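Long-range contact in separin (Saccharomyces cerevisiae, PDB 5U1T), which cleaves the cohesin subunit MCD1/SCC1 as a caspase-like cysteine protease at the onset of anaphase, driving chromosome segregation: residues 582-594 with 626-638. Residues are numbered along the deposited sequence; the frame is centred on the assembly and turned at random.
Sequences TKLYINKWLQKSD and ELSLCIKSKEKYY
Y585 OH and Y638 OH both hydrogen-bond to OE1 of E604, with Y585 OH 3.6 Å from Y638 CE1; W589 NE1 bonds to E604 OE2, so one carboxylate joins Y585 and W589 of 582-594 to Y638 of 626-638. A weak hydrogen bond runs directly between the segments from K634 NZ to Q591 O at 3.3 Å. To make it, the K634 chain bends at its second torsion (chi2 -67°) and then runs extended past the backbone carbonyl of L590, passing S593 CB at 3.8 Å from its CD. Next to this lysine, L590 is a knob in a hole formed by L627, C630, I631 and Y638. Its CD1 lies over one face of the Y638 ring, while CD2 touches C630 SG at 3.6 Å and L627 CD1 at 3.8 Å. L627 returns the arrangement, set among T582, Y585, I586 and L590: its CD1 meets the edge of the Y585 ring, 4.0 Å from CE2, and its CD2 faces T582 CG2. I586 CD1 rests against the E626 carboxylate, 3.5 Å from OE2, and K583 NZ lies 4.4 Å from E626 OE1, beyond a salt bridge. At the far end the Y637 ring has S593 O over one face, offset toward the rim, whereas S593 OG approaches the edge of the Y638 ring. The axes of helices 582-590 and 626-633 pass 10.5 Å apart at a 23° crossing, nearly parallel, in the alpha-helical part of separase. Helix 602-617, which comes between them in sequence, packs against both, through V608 on Y585 and I631; helix 557-572 flanks Y585 and W589, and helix 642-655 flanks S628 and I631.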
loop_
_atom_site.group_PDB
_atom_site.type_symbol
_atom_site.label_atom_id
_atom_site.label_comp_id
_atom_site.label_asym_id
_atom_site.label_seq_id
_atom_site.Cartn_x
_atom_site.Cartn_y
_atom_site.Cartn_z
ATOM N N THR A 582 19.432 11.107 2.232
ATOM C CA THR A 582 19.365 10.209 3.383
ATOM C C THR A 582 20.739 10.131 4.037
ATOM O O THR A 582 20.861 10.030 5.256
ATOM C CB THR A 582 18.903 8.783 3.008
ATOM O OG1 THR A 582 17.727 8.852 2.196
ATOM C CG2 THR A 582 18.595 7.975 4.257
ATOM N N LYS A 583 21.784 10.191 3.227
ATOM C CA LYS A 583 23.121 10.126 3.777
ATOM C C LYS A 583 23.470 11.425 4.448
ATOM O O LYS A 583 24.035 11.430 5.546
ATOM C CB LYS A 583 24.131 9.790 2.694
ATOM C CG LYS A 583 24.506 8.330 2.722
ATOM C CD LYS A 583 24.773 7.777 1.347
ATOM C CE LYS A 583 24.845 6.239 1.409
ATOM N NZ LYS A 583 25.759 5.727 2.520
ATOM N N LEU A 584 23.119 12.527 3.788
ATOM C CA LEU A 584 23.314 13.858 4.347
ATOM C C LEU A 584 22.673 13.989 5.711
ATOM O O LEU A 584 23.302 14.469 6.658
ATOM C CB LEU A 584 22.750 14.919 3.411
ATOM C CG LEU A 584 23.832 15.427 2.476
ATOM C CD1 LEU A 584 23.232 16.196 1.337
ATOM C CD2 LEU A 584 24.771 16.274 3.288
ATOM N N TYR A 585 21.431 13.539 5.805
ATOM C CA TYR A 585 20.688 13.635 7.043
ATOM C C TYR A 585 21.323 12.809 8.142
ATOM O O TYR A 585 21.391 13.255 9.289
ATOM C CB TYR A 585 19.239 13.205 6.836
ATOM C CG TYR A 585 18.400 13.259 8.090
ATOM C CD1 TYR A 585 18.032 14.472 8.648
ATOM C CD2 TYR A 585 17.962 12.091 8.701
ATOM C CE1 TYR A 585 17.268 14.519 9.792
ATOM C CE2 TYR A 585 17.197 12.126 9.835
ATOM C CZ TYR A 585 16.847 13.347 10.383
ATOM O OH TYR A 585 16.082 13.383 11.529
ATOM N N ILE A 586 21.808 11.618 7.798
ATOM C CA ILE A 586 22.419 10.753 8.795
ATOM C C ILE A 586 23.743 11.328 9.300
ATOM O O ILE A 586 24.000 11.330 10.504
ATOM C CB ILE A 586 22.660 9.321 8.255
ATOM C CG1 ILE A 586 21.329 8.601 8.013
ATOM C CG2 ILE A 586 23.519 8.499 9.224
ATOM C CD1 ILE A 586 21.508 7.167 7.558
ATOM N N ASN A 587 24.580 11.836 8.402
ATOM C CA ASN A 587 25.930 12.210 8.809
ATOM C C ASN A 587 26.153 13.662 9.194
ATOM O O ASN A 587 27.092 13.951 9.945
ATOM C CB ASN A 587 26.914 11.846 7.713
ATOM C CG ASN A 587 27.123 10.341 7.610
ATOM O OD1 ASN A 587 26.666 9.716 6.654
ATOM N ND2 ASN A 587 27.804 9.748 8.609
ATOM N N LYS A 588 25.315 14.572 8.692
ATOM C CA LYS A 588 25.513 15.993 8.943
ATOM C C LYS A 588 24.361 16.618 9.722
ATOM O O LYS A 588 24.426 17.778 10.092
ATOM C CB LYS A 588 25.708 16.750 7.630
ATOM C CG LYS A 588 26.833 16.222 6.781
ATOM C CD LYS A 588 28.073 16.012 7.604
ATOM C CE LYS A 588 29.067 17.149 7.413
ATOM N NZ LYS A 588 29.293 17.353 5.947
ATOM N N TRP A 589 23.297 15.866 9.966
ATOM C CA TRP A 589 22.263 16.357 10.865
ATOM C C TRP A 589 22.092 15.440 12.059
ATOM O O TRP A 589 22.465 15.779 13.178
ATOM C CB TRP A 589 20.914 16.521 10.155
ATOM C CG TRP A 589 20.044 17.459 10.925
ATOM C CD1 TRP A 589 19.034 17.132 11.780
ATOM C CD2 TRP A 589 20.163 18.880 10.970
ATOM N NE1 TRP A 589 18.495 18.266 12.330
ATOM C CE2 TRP A 589 19.175 19.354 11.852
ATOM C CE3 TRP A 589 21.005 19.803 10.338
ATOM C CZ2 TRP A 589 19.001 20.721 12.119
ATOM C CZ3 TRP A 589 20.829 21.159 10.601
ATOM C CH2 TRP A 589 19.837 21.602 11.486
ATOM N N LEU A 590 21.544 14.258 11.795
ATOM C CA LEU A 590 21.225 13.296 12.837
ATOM C C LEU A 590 22.418 12.981 13.714
ATOM O O LEU A 590 22.262 12.766 14.912
ATOM C CB LEU A 590 20.699 12.027 12.206
ATOM C CG LEU A 590 19.634 11.248 12.964
ATOM C CD1 LEU A 590 18.458 12.147 13.252
ATOM C CD2 LEU A 590 19.209 10.041 12.115
ATOM N N GLN A 591 23.611 12.974 13.122
ATOM C CA GLN A 591 24.832 12.630 13.853
ATOM C C GLN A 591 25.272 13.717 14.823
ATOM O O GLN A 591 25.884 13.420 15.857
ATOM C CB GLN A 591 25.973 12.347 12.882
ATOM C CG GLN A 591 26.871 11.219 13.350
ATOM C CD GLN A 591 26.078 9.965 13.710
ATOM O OE1 GLN A 591 25.291 9.457 12.905
ATOM N NE2 GLN A 591 26.275 9.472 14.930
ATOM N N LYS A 592 24.973 14.969 14.465
ATOM C CA LYS A 592 25.260 16.139 15.287
ATOM C C LYS A 592 24.075 16.444 16.196
ATOM O O LYS A 592 23.811 17.597 16.539
ATOM C CB LYS A 592 25.580 17.352 14.405
ATOM C CG LYS A 592 26.424 17.007 13.182
ATOM C CD LYS A 592 27.604 17.963 12.999
ATOM C CE LYS A 592 28.694 17.299 12.144
ATOM N NZ LYS A 592 29.029 15.926 12.641
ATOM N N SER A 593 23.363 15.391 16.568
ATOM C CA SER A 593 22.245 15.478 17.491
ATOM C C SER A 593 22.610 16.173 18.807
ATOM O O SER A 593 21.879 17.053 19.272
ATOM C CB SER A 593 21.716 14.071 17.787
ATOM O OG SER A 593 20.490 14.118 18.495
ATOM N N ASP A 594 23.732 15.774 19.406
ATOM C CA ASP A 594 24.106 16.257 20.744
ATOM C C ASP A 594 24.986 17.513 20.721
ATOM O O ASP A 594 25.129 18.183 21.738
ATOM C CB ASP A 594 24.825 15.157 21.540
ATOM C CG ASP A 594 24.017 13.864 21.636
ATOM O OD1 ASP A 594 23.345 13.486 20.640
ATOM O OD2 ASP A 594 24.073 13.219 22.712
ATOM N N GLU A 626 20.154 1.639 8.203
ATOM C CA GLU A 626 21.158 2.497 8.795
ATOM C C GLU A 626 20.523 3.738 9.444
ATOM O O GLU A 626 20.879 4.125 10.568
ATOM C CB GLU A 626 22.180 2.900 7.750
ATOM C CG GLU A 626 23.173 3.879 8.293
ATOM C CD GLU A 626 23.941 4.546 7.194
ATOM O OE1 GLU A 626 23.817 4.055 6.039
ATOM O OE2 GLU A 626 24.647 5.543 7.491
ATOM N N LEU A 627 19.572 4.334 8.728
ATOM C CA LEU A 627 18.764 5.422 9.240
ATOM C C LEU A 627 18.056 5.010 10.515
ATOM O O LEU A 627 18.233 5.661 11.551
ATOM C CB LEU A 627 17.741 5.886 8.197
ATOM C CG LEU A 627 16.769 6.996 8.612
ATOM C CD1 LEU A 627 17.481 8.136 9.342
ATOM C CD2 LEU A 627 16.071 7.532 7.406
ATOM N N SER A 628 17.255 3.951 10.447
ATOM C CA SER A 628 16.477 3.494 11.604
ATOM C C SER A 628 17.340 3.234 12.824
ATOM O O SER A 628 16.986 3.627 13.939
ATOM C CB SER A 628 15.703 2.219 11.270
ATOM O OG SER A 628 14.458 2.536 10.683
ATOM N N LEU A 629 18.464 2.558 12.613
ATOM C CA LEU A 629 19.361 2.251 13.714
ATOM C C LEU A 629 19.877 3.556 14.297
ATOM O O LEU A 629 19.902 3.740 15.512
ATOM C CB LEU A 629 20.525 1.362 13.264
ATOM C CG LEU A 629 20.257 -0.100 12.870
ATOM C CD1 LEU A 629 21.570 -0.796 12.601
ATOM C CD2 LEU A 629 19.445 -0.842 13.924
ATOM N N CYS A 630 20.260 4.470 13.420
ATOM C CA CYS A 630 20.807 5.733 13.867
ATOM C C CYS A 630 19.789 6.543 14.704
ATOM O O CYS A 630 20.139 7.099 15.741
ATOM C CB CYS A 630 21.286 6.535 12.666
ATOM S SG CYS A 630 22.011 8.080 13.160
ATOM N N ILE A 631 18.537 6.587 14.251
ATOM C CA ILE A 631 17.442 7.189 15.014
ATOM C C ILE A 631 17.309 6.571 16.399
ATOM O O ILE A 631 17.317 7.273 17.415
ATOM C CB ILE A 631 16.096 7.036 14.285
ATOM C CG1 ILE A 631 16.081 7.877 13.006
ATOM C CG2 ILE A 631 14.935 7.379 15.211
ATOM C CD1 ILE A 631 14.954 7.542 12.090
ATOM N N LYS A 632 17.200 5.247 16.438
ATOM C CA LYS A 632 17.044 4.519 17.693
ATOM C C LYS A 632 18.279 4.674 18.538
ATOM O O LYS A 632 18.293 4.285 19.700
ATOM C CB LYS A 632 16.775 3.040 17.441
ATOM C CG LYS A 632 15.551 2.747 16.580
ATOM C CD LYS A 632 15.648 1.335 15.980
ATOM C CE LYS A 632 16.076 0.327 17.040
ATOM N NZ LYS A 632 15.114 0.243 18.186
ATOM N N SER A 633 19.325 5.226 17.940
ATOM C CA SER A 633 20.537 5.539 18.666
ATOM C C SER A 633 20.414 6.916 19.343
ATOM O O SER A 633 20.601 7.043 20.553
ATOM C CB SER A 633 21.735 5.483 17.722
ATOM O OG SER A 633 22.875 6.069 18.301
ATOM N N LYS A 634 20.064 7.939 18.564
ATOM C CA LYS A 634 19.862 9.286 19.088
ATOM C C LYS A 634 18.496 9.397 19.771
ATOM O O LYS A 634 17.757 10.369 19.570
ATOM C CB LYS A 634 19.967 10.326 17.970
ATOM C CG LYS A 634 21.111 10.144 17.002
ATOM C CD LYS A 634 22.434 10.354 17.671
ATOM C CE LYS A 634 23.564 10.357 16.657
ATOM N NZ LYS A 634 24.883 10.639 17.318
ATOM N N GLU A 635 18.171 8.393 20.573
ATOM C CA GLU A 635 16.927 8.321 21.333
ATOM C C GLU A 635 16.682 9.487 22.310
ATOM O O GLU A 635 15.527 9.831 22.609
ATOM C CB GLU A 635 16.930 7.009 22.098
ATOM C CG GLU A 635 15.751 6.757 22.975
ATOM C CD GLU A 635 15.744 5.314 23.416
ATOM O OE1 GLU A 635 16.554 4.954 24.317
ATOM O OE2 GLU A 635 14.952 4.532 22.831
ATOM N N LYS A 636 17.767 10.083 22.810
ATOM C CA LYS A 636 17.695 11.252 23.685
ATOM C C LYS A 636 16.827 12.361 23.104
ATOM O O LYS A 636 16.270 13.167 23.840
ATOM C CB LYS A 636 19.105 11.798 23.964
ATOM C CG LYS A 636 19.180 12.977 24.955
ATOM C CD LYS A 636 20.629 13.417 25.203
ATOM C CE LYS A 636 20.703 14.648 26.096
ATOM N NZ LYS A 636 22.072 15.248 26.113
ATOM N N TYR A 637 16.706 12.385 21.782
ATOM C CA TYR A 637 16.017 13.455 21.085
ATOM C C TYR A 637 14.883 12.958 20.218
ATOM O O TYR A 637 13.958 13.710 19.891
ATOM C CB TYR A 637 17.008 14.227 20.220
ATOM C CG TYR A 637 18.077 14.911 21.036
ATOM C CD1 TYR A 637 19.238 14.233 21.404
ATOM C CD2 TYR A 637 17.919 16.228 21.460
ATOM C CE1 TYR A 637 20.221 14.856 22.160
ATOM C CE2 TYR A 637 18.891 16.853 22.216
ATOM C CZ TYR A 637 20.043 16.162 22.566
ATOM O OH TYR A 637 21.018 16.781 23.323
ATOM N N TYR A 638 14.956 11.691 19.823
ATOM C CA TYR A 638 14.043 11.210 18.805
ATOM C C TYR A 638 13.139 10.131 19.340
ATOM O O TYR A 638 12.582 9.347 18.573
ATOM C CB TYR A 638 14.825 10.712 17.599
ATOM C CG TYR A 638 15.522 11.822 16.845
ATOM C CD1 TYR A 638 14.868 12.509 15.825
ATOM C CD2 TYR A 638 16.830 12.197 17.162
ATOM C CE1 TYR A 638 15.497 13.521 15.128
ATOM C CE2 TYR A 638 17.468 13.220 16.473
ATOM C CZ TYR A 638 16.792 13.880 15.460
ATOM O OH TYR A 638 17.421 14.880 14.759
#